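Local structure of Fe(2+) transporter FeoB (Escherichia coli, 3I8S) at residues 8-12 and 100-104; 89-95 and 115-121. The protein takes up ferrous iron across the bacterial inner membrane, probably coupling GTP binding by its cytosolic G domain to channel opening. One frame throughout, in Å; residues are numbered along the deposited sequence.

Overall arrangement
Both contacts lie in the G domain of the cytosolic part of FeoB, with centres about 8 Å apart. Strands 4-10, 88-94 and 115-120 are parallel and lie in that order in its main sheet. Interaction 2 pairs the last two of these strands. Interaction 1 sets the end of strand 4-10 against helix 98-111, which is the connection between those same two strands. The segments therefore alternate along the chain: 8-12, 89-95, 100-104, 115-121. Two probable hydrogen bonds tie the contacts together, the backbone pair Ile9 O with Val92 N and the side-chain Asn101 OD1 with Asp94 N. GTP-binding residues of 8-12 and 115-121 lie at the C-terminal ends of strands 4-10 and 115-120, which flank strand 88-94.

Interaction 1: residues 8-12 and 100-104; sequences LIGNP and RNLYL
At the start of the P-loop, Asn11 lies against Asn101 and Leu104 of helix 98-111. The amide of Asn11 stacks on the amide of Asn101. Their planes are only 12° apart, and Asn11 CG is 4.1 Å from Asn101 CG. No direct hydrogen bond joins the two segments. A water bridges them instead. It accepts from Asn11 N at 2.8 Å and lies 2.7 Å from Asn101 OD1, to which it can donate. Asn101 OD1 also accepts from Asp94 N, which fixes which way this amide is turned. The oxygen of the Asn11 amide faces the leucine: Asn11 OD1 is 3.9 Å from Leu104 CB. These two side chains run past each other in opposite directions.

Strand 4-10 passes here into the phosphate-binding loop of a P-loop GTPase, and Gly10, Asn11 and Pro12 belong to the GTP site. Leu104 packs from the helix against the end of the strand. Its CG is anti to the backbone N (chi1 -179°), which carries the two methyls toward the strand. Leu104 CD2 rests 3.7 Å from Gly10 CA. The same methyl meets Ile9 CG1 at 3.9 Å. Ile9 CD1 reaches Leu104 CD1 as well. Arg100 was modelled in two conformations. In this one its chain is extended, and Arg100 CG is 4.1 Å from Asn11 ND2. A second water accepts from Arg100 NE at 2.9 Å in the same conformation, a tentative link. Its link to Asn11 is doubtful, because the modelled distance is too short. Tyr61 touches both Asn11 and Arg100.

Interaction 2: residues 89-95 and 115-121; sequences LINVVDA and CIVALNM
Val93 packs against Val117 and Leu119 of the neighbouring parallel strand. Its CB is 4.0 Å from Val117 CG1. From there the side chain forks. Val93 CG2 turns back to the same methyl, Val117 CG1, at 3.8 Å. Val93 CG1 is anti to the backbone N (chi1 168°) and goes the other way, to Leu119 CD1 at 3.8 Å. Leu98 and Thr105 of helix 98-111 lie on this face. That helix is the connection of a beta-alpha-beta crossover between the two strands. Six backbone hydrogen bonds, from Ile116 N to Leu89 O through Ala95 N to Asn120 O, join the pair in regular parallel register. On the other face, Ile90 CG2 meets Ala118 CB at 3.9 Å. Val92 CG1 lies 3.6 Å from Asn120 ND2, in the GTP site, and that nitrogen makes a weak hydrogen bond to Ser14 O of the P-loop. At the end of the strand, the side chain of Asp94 crosses that of Met121 at about a right angle, with Asp94 CG 3.8 Å from Met121 CG. Asp94 OD1 accepts from Ser96 OG, and OD2 from Asn97 ND2. With an alanine here, Ser96 OG and Asn97 ND2 would probably be left without their acceptor and freer to turn.

Interaction 1: residues 8-12 and 100-104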
# COMPACT_ATOMS: atom_id res chain seq x y z
N LEU A 8 9.17 3.71 -1.43
CA LEU A 8 8.47 4.75 -0.66
C LEU A 8 7.18 5.19 -1.37
O LEU A 8 7.15 5.59 -2.53
CB LEU A 8 9.41 5.90 -0.40
CG LEU A 8 8.94 6.98 0.55
CD1 LEU A 8 8.90 6.43 2.00
CD2 LEU A 8 9.82 8.24 0.33
N ILE A 9 6.06 5.00 -0.68
CA ILE A 9 4.77 5.14 -1.34
C ILE A 9 3.79 5.82 -0.40
O ILE A 9 3.77 5.54 0.81
CB ILE A 9 4.18 3.77 -1.76
CG1 ILE A 9 3.00 4.05 -2.75
CG2 ILE A 9 3.92 2.91 -0.51
CD1 ILE A 9 2.48 2.87 -3.57
N GLY A 10 2.99 6.70 -0.98
CA GLY A 10 1.96 7.37 -0.27
C GLY A 10 1.10 8.20 -1.18
O GLY A 10 1.35 8.28 -2.37
N ASN A 11 0.13 8.88 -0.59
CA ASN A 11 -0.74 9.75 -1.33
C ASN A 11 0.04 11.03 -1.73
O ASN A 11 1.08 11.33 -1.17
CB ASN A 11 -1.95 10.15 -0.49
CG ASN A 11 -3.03 9.01 -0.37
OD1 ASN A 11 -2.73 7.82 -0.20
ND2 ASN A 11 -4.23 9.41 -0.45
N PRO A 12 -0.52 11.79 -2.67
CA PRO A 12 0.07 13.09 -3.02
C PRO A 12 0.16 13.99 -1.82
O PRO A 12 -0.75 13.99 -1.00
CB PRO A 12 -0.89 13.64 -4.04
CG PRO A 12 -1.48 12.46 -4.66
CD PRO A 12 -1.69 11.50 -3.50
N ARG A 100 -8.88 8.57 4.36
CA ARG A 100 -8.52 8.69 2.94
C ARG A 100 -7.22 7.95 2.63
O ARG A 100 -7.11 7.17 1.65
CB ARG A 100 -8.35 10.17 2.54
CG ARG A 100 -7.90 10.36 1.07
CD ARG A 100 -8.09 11.76 0.59
NE ARG A 100 -8.07 11.86 -0.87
CZ ARG A 100 -8.87 12.66 -1.59
NH1 ARG A 100 -9.81 13.42 -1.02
NH2 ARG A 100 -8.75 12.70 -2.92
N ASN A 101 -6.21 8.23 3.45
CA ASN A 101 -4.89 7.66 3.20
C ASN A 101 -4.83 6.14 3.35
O ASN A 101 -3.99 5.48 2.71
CB ASN A 101 -3.82 8.28 4.11
CG ASN A 101 -3.33 9.65 3.62
OD1 ASN A 101 -2.13 9.85 3.46
ND2 ASN A 101 -4.27 10.59 3.36
N LEU A 102 -5.70 5.58 4.19
CA LEU A 102 -5.66 4.17 4.45
C LEU A 102 -6.14 3.30 3.25
O LEU A 102 -5.98 2.07 3.27
CB LEU A 102 -6.44 3.81 5.73
CG LEU A 102 -5.69 4.08 7.05
CD1 LEU A 102 -6.65 3.74 8.26
CD2 LEU A 102 -4.38 3.30 7.13
N TYR A 103 -6.79 3.90 2.26
CA TYR A 103 -7.24 3.07 1.11
C TYR A 103 -6.01 2.42 0.46
O TYR A 103 -5.96 1.21 0.21
CB TYR A 103 -8.05 3.88 0.14
CG TYR A 103 -8.75 3.01 -0.87
CD1 TYR A 103 -9.95 2.41 -0.56
CD2 TYR A 103 -8.18 2.75 -2.12
CE1 TYR A 103 -10.59 1.58 -1.46
CE2 TYR A 103 -8.81 1.94 -3.05
CZ TYR A 103 -10.02 1.34 -2.69
OH TYR A 103 -10.68 0.54 -3.57
N LEU A 104 -5.00 3.24 0.18
CA LEU A 104 -3.74 2.75 -0.36
C LEU A 104 -3.07 1.71 0.56
O LEU A 104 -2.69 0.65 0.14
CB LEU A 104 -2.77 3.91 -0.57
CG LEU A 104 -1.40 3.55 -1.15
CD1 LEU A 104 -1.46 2.82 -2.51
CD2 LEU A 104 -0.56 4.89 -1.30
O HOH W 1 -0.42 8.25 2.07
O HOH W 2 -5.35 11.36 -1.62

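Interaction 2: residues 89-95 and 115-121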
# COMPACT_ATOMS: atom_id res chain seq x y z
N LEU A 89 8.24 -1.99 1.82
CA LEU A 89 7.70 -0.69 1.47
C LEU A 89 7.57 0.13 2.75
O LEU A 89 7.28 -0.42 3.83
CB LEU A 89 6.31 -0.83 0.89
CG LEU A 89 6.15 -1.66 -0.34
CD1 LEU A 89 4.64 -1.68 -0.66
CD2 LEU A 89 7.01 -1.02 -1.42
N ILE A 90 7.83 1.43 2.64
CA ILE A 90 7.49 2.38 3.70
C ILE A 90 6.36 3.17 3.13
O ILE A 90 6.48 3.82 2.07
CB ILE A 90 8.66 3.32 4.12
CG1 ILE A 90 9.76 2.47 4.75
CG2 ILE A 90 8.14 4.42 5.11
CD1 ILE A 90 11.02 3.22 4.95
N ASN A 91 5.23 3.06 3.80
CA ASN A 91 4.01 3.71 3.41
C ASN A 91 3.80 4.95 4.24
O ASN A 91 3.52 4.83 5.42
CB ASN A 91 2.84 2.74 3.53
CG ASN A 91 1.47 3.37 3.22
OD1 ASN A 91 1.31 4.32 2.41
ND2 ASN A 91 0.47 2.80 3.85
N VAL A 92 3.99 6.10 3.62
CA VAL A 92 3.85 7.41 4.31
C VAL A 92 2.39 7.79 4.38
O VAL A 92 1.75 7.93 3.34
CB VAL A 92 4.71 8.48 3.67
CG1 VAL A 92 4.63 9.72 4.51
CG2 VAL A 92 6.15 7.96 3.53
N VAL A 93 1.86 7.90 5.59
CA VAL A 93 0.43 8.10 5.82
C VAL A 93 0.21 9.39 6.56
O VAL A 93 0.78 9.62 7.60
CB VAL A 93 -0.19 6.91 6.62
CG1 VAL A 93 -1.65 7.25 7.14
CG2 VAL A 93 -0.14 5.63 5.75
N ASP A 94 -0.57 10.28 5.95
CA ASP A 94 -0.98 11.56 6.53
C ASP A 94 -2.00 11.38 7.69
O ASP A 94 -3.16 11.13 7.43
CB ASP A 94 -1.56 12.44 5.40
CG ASP A 94 -2.10 13.80 5.87
OD1 ASP A 94 -1.97 14.15 7.07
OD2 ASP A 94 -2.66 14.58 5.02
N ALA A 95 -1.56 11.54 8.95
CA ALA A 95 -2.46 11.45 10.12
C ALA A 95 -3.70 12.37 10.08
O ALA A 95 -4.73 12.08 10.70
CB ALA A 95 -1.67 11.67 11.43
N CYS A 115 5.46 -4.17 4.93
CA CYS A 115 5.24 -2.73 5.03
C CYS A 115 5.62 -2.22 6.41
O CYS A 115 5.55 -2.96 7.41
CB CYS A 115 3.76 -2.38 4.80
SG CYS A 115 3.16 -2.52 3.12
N ILE A 116 6.08 -0.97 6.44
CA ILE A 116 6.15 -0.18 7.63
C ILE A 116 5.34 1.07 7.33
O ILE A 116 5.58 1.73 6.32
CB ILE A 116 7.60 0.24 7.94
CG1 ILE A 116 8.45 -1.01 8.29
CG2 ILE A 116 7.59 1.25 9.11
CD1 ILE A 116 9.91 -0.75 8.17
N VAL A 117 4.36 1.40 8.18
CA VAL A 117 3.67 2.70 8.04
C VAL A 117 4.45 3.78 8.75
O VAL A 117 4.75 3.66 9.97
CB VAL A 117 2.20 2.67 8.54
CG1 VAL A 117 1.61 4.05 8.68
CG2 VAL A 117 1.38 1.75 7.66
N ALA A 118 4.73 4.85 8.03
CA ALA A 118 5.29 6.04 8.66
C ALA A 118 4.18 7.09 8.75
O ALA A 118 3.78 7.66 7.73
CB ALA A 118 6.47 6.57 7.89
N LEU A 119 3.77 7.36 9.98
CA LEU A 119 2.68 8.27 10.27
C LEU A 119 3.20 9.68 10.43
O LEU A 119 3.94 10.02 11.40
CB LEU A 119 1.86 7.77 11.47
CG LEU A 119 0.48 8.36 11.73
CD1 LEU A 119 -0.55 8.02 10.65
CD2 LEU A 119 -0.06 7.89 13.10
N ASN A 120 2.78 10.51 9.47
CA ASN A 120 3.20 11.88 9.31
C ASN A 120 2.10 12.92 9.63
O ASN A 120 0.95 12.59 9.84
CB ASN A 120 3.59 12.06 7.82
CG ASN A 120 4.89 12.71 7.65
OD1 ASN A 120 5.47 13.25 8.60
ND2 ASN A 120 5.39 12.67 6.44
N MET A 121 2.47 14.21 9.59
CA MET A 121 1.53 15.32 9.85
C MET A 121 0.82 15.20 11.20
O MET A 121 -0.35 15.57 11.34
CB MET A 121 0.50 15.43 8.72
CG MET A 121 1.08 15.29 7.31
SD MET A 121 2.29 16.55 6.91
CE MET A 121 2.71 16.18 5.21